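PDB 6VQ5: pheromome Binding Protein from Epiphyas postvittana, which probably binds odorants or pheromones and carries them, in the manner of insect pheromone-binding proteins. Local coordinates for residues D32-N35 / Y36-D40; A115-F118 / R119-H123; L44-D47 / V48-I52. One frame throughout, in Å; residues are numbered along the deposited sequence.

Interaction 1: residues D32-N35 / Y36-D40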
loop_
_atom_site.group_PDB
_atom_site.type_symbol
_atom_site.label_atom_id
_atom_site.label_comp_id
_atom_site.label_asym_id
_atom_site.label_seq_id
_atom_site.Cartn_x
_atom_site.Cartn_y
_atom_site.Cartn_z
ATOM N N ASP A 32 10.393 -5.701 -6.263
ATOM C CA ASP A 32 9.022 -6.138 -5.894
ATOM C C ASP A 32 8.044 -4.961 -5.953
ATOM O O ASP A 32 6.945 -5.136 -6.483
ATOM C CB ASP A 32 8.968 -6.802 -4.524
ATOM C CG ASP A 32 9.707 -8.121 -4.485
ATOM O OD1 ASP A 32 10.034 -8.625 -5.545
ATOM O OD2 ASP A 32 9.987 -8.608 -3.389
ATOM N N LEU A 33 8.393 -3.796 -5.429
ATOM C CA LEU A 33 7.422 -2.676 -5.377
ATOM C C LEU A 33 7.186 -2.135 -6.788
ATOM O O LEU A 33 6.034 -1.770 -7.094
ATOM C CB LEU A 33 7.900 -1.621 -4.380
ATOM C CG LEU A 33 7.817 -2.081 -2.923
ATOM C CD1 LEU A 33 8.463 -1.056 -1.997
ATOM C CD2 LEU A 33 6.378 -2.340 -2.489
ATOM N N TYR A 34 8.209 -2.166 -7.637
ATOM C CA TYR A 34 8.091 -1.800 -9.072
ATOM C C TYR A 34 7.135 -2.780 -9.770
ATOM O O TYR A 34 6.224 -2.362 -10.503
ATOM C CB TYR A 34 9.468 -1.807 -9.735
ATOM C CG TYR A 34 9.433 -1.484 -11.203
ATOM C CD1 TYR A 34 9.285 -0.179 -11.640
ATOM C CD2 TYR A 34 9.511 -2.487 -12.155
ATOM C CE1 TYR A 34 9.261 0.131 -12.990
ATOM C CE2 TYR A 34 9.496 -2.193 -13.510
ATOM C CZ TYR A 34 9.370 -0.880 -13.929
ATOM O OH TYR A 34 9.337 -0.560 -15.254
ATOM N N ASN A 35 7.318 -4.075 -9.518
ATOM C CA ASN A 35 6.496 -5.162 -10.107
ATOM C C ASN A 35 5.045 -5.017 -9.639
ATOM O O ASN A 35 4.145 -4.957 -10.483
ATOM C CB ASN A 35 7.119 -6.520 -9.798
ATOM C CG ASN A 35 8.328 -6.776 -10.671
ATOM O OD1 ASN A 35 8.515 -6.121 -11.693
ATOM N ND2 ASN A 35 9.157 -7.713 -10.274
ATOM N N TYR A 36 4.841 -4.939 -8.338
ATOM C CA TYR A 36 3.554 -4.536 -7.724
ATOM C C TYR A 36 2.921 -3.395 -8.529
ATOM O O TYR A 36 1.729 -3.459 -8.857
ATOM C CB TYR A 36 3.779 -4.049 -6.294
ATOM C CG TYR A 36 2.593 -3.320 -5.722
ATOM C CD1 TYR A 36 1.402 -3.984 -5.493
ATOM C CD2 TYR A 36 2.653 -1.971 -5.413
ATOM C CE1 TYR A 36 0.313 -3.331 -4.941
ATOM C CE2 TYR A 36 1.568 -1.306 -4.860
ATOM C CZ TYR A 36 0.390 -1.985 -4.632
ATOM O OH TYR A 36 -0.697 -1.347 -4.108
ATOM N N TRP A 37 3.677 -2.335 -8.800
ATOM C CA TRP A 37 3.073 -1.119 -9.386
ATOM C C TRP A 37 2.713 -1.400 -10.849
ATOM O O TRP A 37 1.718 -0.811 -11.357
ATOM C CB TRP A 37 3.946 0.125 -9.222
ATOM C CG TRP A 37 3.064 1.316 -9.377
ATOM C CD1 TRP A 37 2.952 2.124 -10.467
ATOM C CD2 TRP A 37 2.007 1.702 -8.484
ATOM N NE1 TRP A 37 1.933 3.020 -10.287
ATOM C CE2 TRP A 37 1.337 2.791 -9.076
ATOM C CE3 TRP A 37 1.576 1.261 -7.226
ATOM C CZ2 TRP A 37 0.274 3.443 -8.450
ATOM C CZ3 TRP A 37 0.528 1.912 -6.600
ATOM C CH2 TRP A 37 -0.114 2.989 -7.208
ATOM N N LYS A 38 3.472 -2.275 -11.517
ATOM C CA LYS A 38 3.168 -2.598 -12.926
ATOM C C LYS A 38 2.187 -3.774 -12.987
ATOM O O LYS A 38 1.901 -4.235 -14.078
ATOM C CB LYS A 38 4.464 -2.694 -13.733
ATOM C CG LYS A 38 5.109 -4.049 -13.824
ATOM C CD LYS A 38 6.295 -4.030 -14.756
ATOM C CE LYS A 38 7.092 -5.301 -14.594
ATOM N NZ LYS A 38 8.202 -5.341 -15.552
ATOM N N GLU A 39 1.682 -4.219 -11.845
ATOM C CA GLU A 39 0.566 -5.187 -11.711
ATOM C C GLU A 39 1.034 -6.616 -12.016
ATOM O O GLU A 39 0.162 -7.431 -12.383
ATOM C CB GLU A 39 -0.600 -4.745 -12.597
ATOM C CG GLU A 39 -1.933 -4.726 -11.858
ATOM C CD GLU A 39 -3.122 -4.250 -12.669
ATOM O OE1 GLU A 39 -2.938 -3.984 -13.873
ATOM O OE2 GLU A 39 -4.231 -4.166 -12.107
ATOM N N ASP A 40 2.333 -6.920 -11.882
ATOM C CA ASP A 40 2.852 -8.317 -11.810
ATOM C C ASP A 40 2.989 -8.673 -10.329
ATOM O O ASP A 40 3.955 -8.221 -9.687
ATOM C CB ASP A 40 4.180 -8.577 -12.538
ATOM C CG ASP A 40 4.730 -10.000 -12.299
ATOM O OD1 ASP A 40 3.897 -10.961 -12.142
ATOM O OD2 ASP A 40 6.003 -10.176 -12.236
#

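Interaction 2: residues A115-F118 / R119-H123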
loop_
_atom_site.group_PDB
_atom_site.type_symbol
_atom_site.label_atom_id
_atom_site.label_comp_id
_atom_site.label_asym_id
_atom_site.label_seq_id
_atom_site.Cartn_x
_atom_site.Cartn_y
_atom_site.Cartn_z
ATOM N N ALA A 115 -3.128 -4.261 -0.656
ATOM C CA ALA A 115 -2.296 -3.452 -1.579
ATOM C C ALA A 115 -2.568 -3.871 -3.031
ATOM O O ALA A 115 -2.655 -2.968 -3.899
ATOM C CB ALA A 115 -0.833 -3.584 -1.231
ATOM N N LYS A 116 -2.722 -5.175 -3.278
ATOM C CA LYS A 116 -2.996 -5.742 -4.629
ATOM C C LYS A 116 -4.430 -5.407 -5.062
ATOM O O LYS A 116 -4.630 -4.983 -6.210
ATOM C CB LYS A 116 -2.797 -7.254 -4.612
ATOM C CG LYS A 116 -1.350 -7.698 -4.505
ATOM C CD LYS A 116 -1.162 -9.126 -4.948
ATOM C CE LYS A 116 -1.582 -10.140 -3.909
ATOM N NZ LYS A 116 -1.511 -11.497 -4.477
ATOM N N CYS A 117 -5.395 -5.628 -4.178
ATOM C CA CYS A 117 -6.808 -5.240 -4.371
ATOM C C CYS A 117 -6.869 -3.753 -4.735
ATOM O O CYS A 117 -7.507 -3.405 -5.741
ATOM C CB CYS A 117 -7.602 -5.542 -3.109
ATOM S SG CYS A 117 -9.307 -4.948 -3.193
ATOM N N PHE A 118 -6.202 -2.911 -3.951
ATOM C CA PHE A 118 -6.137 -1.442 -4.159
ATOM C C PHE A 118 -5.580 -1.137 -5.557
ATOM O O PHE A 118 -6.268 -0.510 -6.369
ATOM C CB PHE A 118 -5.285 -0.778 -3.075
ATOM C CG PHE A 118 -5.082 0.690 -3.300
ATOM C CD1 PHE A 118 -6.121 1.580 -3.085
ATOM C CD2 PHE A 118 -3.863 1.178 -3.755
ATOM C CE1 PHE A 118 -5.935 2.940 -3.298
ATOM C CE2 PHE A 118 -3.680 2.534 -3.990
ATOM C CZ PHE A 118 -4.713 3.415 -3.746
ATOM N N ARG A 119 -4.343 -1.561 -5.824
ATOM C CA ARG A 119 -3.625 -1.232 -7.081
ATOM C C ARG A 119 -4.477 -1.673 -8.276
ATOM O O ARG A 119 -4.571 -0.902 -9.239
ATOM C CB ARG A 119 -2.249 -1.895 -7.093
ATOM C CG ARG A 119 -1.526 -1.814 -8.426
ATOM C CD ARG A 119 -1.269 -0.380 -8.809
ATOM N NE ARG A 119 -0.676 -0.284 -10.134
ATOM C CZ ARG A 119 -1.345 -0.067 -11.268
ATOM N NH1 ARG A 119 -2.661 0.061 -11.277
ATOM N NH2 ARG A 119 -0.680 -0.008 -12.404
ATOM N N THR A 120 -5.083 -2.853 -8.213
ATOM C CA THR A 120 -5.856 -3.421 -9.342
ATOM C C THR A 120 -7.155 -2.619 -9.546
ATOM O O THR A 120 -7.497 -2.397 -10.719
ATOM C CB THR A 120 -6.036 -4.941 -9.189
ATOM O OG1 THR A 120 -4.778 -5.568 -9.443
ATOM C CG2 THR A 120 -7.057 -5.528 -10.136
ATOM N N ASN A 121 -7.834 -2.166 -8.485
ATOM C CA ASN A 121 -9.177 -1.523 -8.589
ATOM C C ASN A 121 -9.084 -0.000 -8.806
ATOM O O ASN A 121 -10.145 0.627 -9.010
ATOM C CB ASN A 121 -10.056 -1.836 -7.379
ATOM C CG ASN A 121 -10.639 -3.238 -7.401
ATOM O OD1 ASN A 121 -10.527 -3.980 -8.378
ATOM N ND2 ASN A 121 -11.300 -3.616 -6.321
ATOM N N ILE A 122 -7.892 0.599 -8.778
ATOM C CA ILE A 122 -7.735 2.064 -9.019
ATOM C C ILE A 122 -7.432 2.302 -10.500
ATOM O O ILE A 122 -7.014 3.424 -10.838
ATOM C CB ILE A 122 -6.677 2.711 -8.094
ATOM C CG1 ILE A 122 -5.263 2.186 -8.344
ATOM C CG2 ILE A 122 -7.086 2.576 -6.641
ATOM C CD1 ILE A 122 -4.176 3.143 -7.894
ATOM N N HIS A 123 -7.667 1.296 -11.349
ATOM C CA HIS A 123 -7.410 1.323 -12.816
ATOM C C HIS A 123 -7.970 2.601 -13.461
ATOM O O HIS A 123 -7.207 3.293 -14.148
ATOM C CB HIS A 123 -8.018 0.078 -13.477
ATOM C CG HIS A 123 -7.851 0.056 -14.960
ATOM N ND1 HIS A 123 -6.662 -0.329 -15.563
ATOM C CD2 HIS A 123 -8.694 0.400 -15.955
ATOM C CE1 HIS A 123 -6.787 -0.227 -16.867
ATOM N NE2 HIS A 123 -8.021 0.221 -17.131
#

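Interaction 3: residues L44-D47 / V48-I52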
loop_
_atom_site.group_PDB
_atom_site.type_symbol
_atom_site.label_atom_id
_atom_site.label_comp_id
_atom_site.label_asym_id
_atom_site.label_seq_id
_atom_site.Cartn_x
_atom_site.Cartn_y
_atom_site.Cartn_z
ATOM N N LEU A 44 5.478 -11.676 -5.553
ATOM C CA LEU A 44 5.407 -10.921 -4.278
ATOM C C LEU A 44 5.220 -11.919 -3.121
ATOM O O LEU A 44 4.285 -12.711 -3.170
ATOM C CB LEU A 44 4.269 -9.902 -4.346
ATOM C CG LEU A 44 4.342 -8.896 -5.489
ATOM C CD1 LEU A 44 3.111 -8.004 -5.483
ATOM C CD2 LEU A 44 5.599 -8.047 -5.428
ATOM N N ASN A 45 6.090 -11.878 -2.111
ATOM C CA ASN A 45 6.056 -12.810 -0.953
ATOM C C ASN A 45 5.603 -12.029 0.285
ATOM O O ASN A 45 5.377 -10.818 0.179
ATOM C CB ASN A 45 7.395 -13.527 -0.745
ATOM C CG ASN A 45 8.552 -12.584 -0.463
ATOM O OD1 ASN A 45 8.369 -11.394 -0.169
ATOM N ND2 ASN A 45 9.761 -13.109 -0.584
ATOM N N ARG A 46 5.449 -12.727 1.405
ATOM C CA ARG A 46 4.972 -12.172 2.692
ATOM C C ARG A 46 5.784 -10.917 3.056
ATOM O O ARG A 46 5.179 -9.919 3.490
ATOM C CB ARG A 46 5.085 -13.264 3.755
ATOM C CG ARG A 46 4.446 -12.883 5.075
ATOM C CD ARG A 46 4.569 -13.984 6.098
ATOM N NE ARG A 46 4.041 -13.530 7.371
ATOM C CZ ARG A 46 4.695 -12.787 8.253
ATOM N NH1 ARG A 46 5.931 -12.391 8.020
ATOM N NH2 ARG A 46 4.103 -12.438 9.378
ATOM N N ASP A 47 7.103 -10.959 2.884
ATOM C CA ASP A 47 8.008 -9.853 3.291
ATOM C C ASP A 47 7.583 -8.553 2.607
ATOM O O ASP A 47 7.747 -7.502 3.229
ATOM C CB ASP A 47 9.477 -10.169 2.991
ATOM C CG ASP A 47 10.069 -11.264 3.865
ATOM O OD1 ASP A 47 9.541 -11.474 4.991
ATOM O OD2 ASP A 47 11.046 -11.897 3.409
ATOM N N VAL A 48 7.071 -8.605 1.373
ATOM C CA VAL A 48 6.588 -7.384 0.666
ATOM C C VAL A 48 5.411 -6.834 1.472
ATOM O O VAL A 48 5.291 -5.592 1.598
ATOM C CB VAL A 48 6.206 -7.646 -0.804
ATOM C CG1 VAL A 48 5.652 -6.397 -1.489
ATOM C CG2 VAL A 48 7.382 -8.195 -1.589
ATOM N N GLY A 49 4.581 -7.725 2.003
ATOM C CA GLY A 49 3.506 -7.361 2.946
ATOM C C GLY A 49 4.059 -6.673 4.180
ATOM O O GLY A 49 3.539 -5.617 4.533
ATOM N N CYS A 50 5.084 -7.240 4.815
ATOM C CA CYS A 50 5.713 -6.679 6.044
ATOM C C CYS A 50 6.287 -5.279 5.720
ATOM O O CYS A 50 6.098 -4.348 6.526
ATOM C CB CYS A 50 6.733 -7.656 6.633
ATOM S SG CYS A 50 6.069 -9.287 7.121
ATOM N N ALA A 51 6.903 -5.093 4.557
ATOM C CA ALA A 51 7.423 -3.782 4.103
ATOM C C ALA A 51 6.290 -2.746 4.069
ATOM O O ALA A 51 6.511 -1.583 4.481
ATOM C CB ALA A 51 8.086 -3.923 2.755
ATOM N N ILE A 52 5.105 -3.149 3.612
ATOM C CA ILE A 52 3.948 -2.230 3.375
ATOM C C ILE A 52 3.305 -1.880 4.723
ATOM O O ILE A 52 2.879 -0.715 4.904
ATOM C CB ILE A 52 2.950 -2.847 2.375
ATOM C CG1 ILE A 52 3.554 -2.939 0.974
ATOM C CG2 ILE A 52 1.660 -2.052 2.356
ATOM C CD1 ILE A 52 2.880 -3.941 0.073
#

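Interaction 1: residues D32-N35 / Y36-D40
The amide N of Tyr36 meets the carbonyl O of Asp32 at 2.8 Å in the shortest hydrogen bond of this turn, nearly straight at 165°. Trp37 N to Leu33 O and Lys38 N to Tyr34 O carry the helical pattern one residue further each. Then helix 28-37 closes in a Schellman motif: Glu39, with positive phi, is the C-prime residue, Asp40 N reaches back to Asn35 O at 3.0 Å, and Glu39 N bonds to Tyr36 O at 3.1 Å. The Asp40 N-H arrives above the plane of the Asn35 carbonyl, 44° out of it.

On the outer side the extended chain of Lys38 runs back beside Asn35, both side chains pointing the same way, and CE of Lys38 lies 3.3 Å from OD1 of Asn35. Lys38 CD also passes Tyr34 CE2 at 3.9 Å, approaching the ring obliquely. Tyr36 faces the other way. A chi1 of 166° sends its ring off beside its own carbonyl carbon, and the Leu33 O lies in plane at the ring edge, 3.8 Å from Tyr36 CD2, while Tyr36 OH hydrogen-bonds to Ala115 O of helix 107-121. Glu39 OE2 reaches Thr120 OG1 of that helix, and Trp37 lies close to a bound 2-(2-methoxyethoxy)ethanol, probably picked up from the crystallisation liquor.

The hydrogen bonds within this turn all run backbone to backbone. Backbone N-H groups meet the last carbonyls, so the helix end is closed without a side-chain cap from these residues, and Lys38 contributes its aliphatic chain.

Interaction 2: residues A115-F118 / R119-H123
Phe118 and Ile122 pack one turn apart near the C-terminal end of helix 107-121, in the all-helical, disulfide-linked fold of the pheromone-binding proteins. The key contact is a CH-pi interaction: CG2 of Ile122 sits over one face of the Phe118 ring, 3.8 Å from the centroid and 22° off the ring normal, displaced toward the rim on the CE1 side. Phe118 has CG trans to its backbone N (chi1 175°), which projects the ring outward from the helix, where the Ile122 branch can lie on its face. Ile122 answers with CG1 in the crowded position between N and the carbonyl carbon (chi1 65°); this turns CG2 onto the ring and leaves CD1 to come within 4.0 Å of CE2 of Phe118. Putting an alanine at Phe118 would probably leave Ile122 CG2 without the ring face it rests on and open a gap toward Leu90 and Leu94 of helix 84-100, which the ring also touches.

Underneath, Arg119 N bonds nearly straight to Ala115 O, followed by Thr120 N to Lys116 O and Asn121 N to Cys117 O; the bonds from Asn121 N and Ile122 N to Phe118 O are weak. The Arg119 guanidinium makes a cation-pi contact with Trp37, while its NH2 hydrogen-bonds to Trp37 O. Thr120 OG1 pairs with Tyr41 OH. On the far flank Cys117, in disulfide with Cys97, holds SG 3.9 Å from ND2 of Asn121, whose CB lies 3.4 Å from Cys117 O.

Interaction 3: residues L44-D47 / V48-I52
Val48 packs against Asn45 and Leu44 where helix 46-58 begins. Its CB lies 3.4 Å from the carbonyl O of Asn45. From there CG2, anti to the Val48 carbonyl carbon, turns back to the start of the helix, meeting Asn45 OD1 at 3.6 Å and CD2 of Leu44 at 4.2 Å and packing on Asp32 of helix 28-37, while CG1 heads for Leu33 of the same helix.

Asn45 is the N-cap. With CG between its own N and carbonyl carbon (chi1 61°), its amide folds over the first turn and OD1 accepts a weak capping bond from Val48 N at 3.4 Å; the same N-H also bonds to Asn45 O, standing well above that carbonyl plane. Regular helical bonding follows: Cys50 N to Arg46 O, Ala51 N to Asp47 O. Arg46 stretches out from CG to NE and brings the NH1 end of its guanidinium obliquely alongside Cys50 SG, with NE in a salt bridge to Asp106.

Helix 46-58 is tied to helix 107-121 by the Cys50-Cys108 disulfide, with Leu44 lying on Leu112, while Val48 and Ala51 rest on Ile29 of helix 28-37.

How the interactions relate
Interaction 1 ends one helix and interaction 3 starts the next: a Schellman motif closes helix 28-37, a short loop follows, and an asparagine N-cap opens helix 46-58. Their residues meet where Leu44 and Val48 pack on Asp32 and Leu33. Interaction 2 lies near the end of helix 107-121 and is joined to interaction 1 by hydrogen bonds from Tyr36 and Arg119, but touches interaction 3 just by packing of Ala115 CB on Ile52 CD1, 4.0 Å apart. Interaction 1 is a surface contact led by backbone bonds; the other two are partly buried and each includes a disulfide cysteine. Apolar ring-face packing marks 115-118/119-123, whereas 44-47/48-52 combines capping with aliphatic contact.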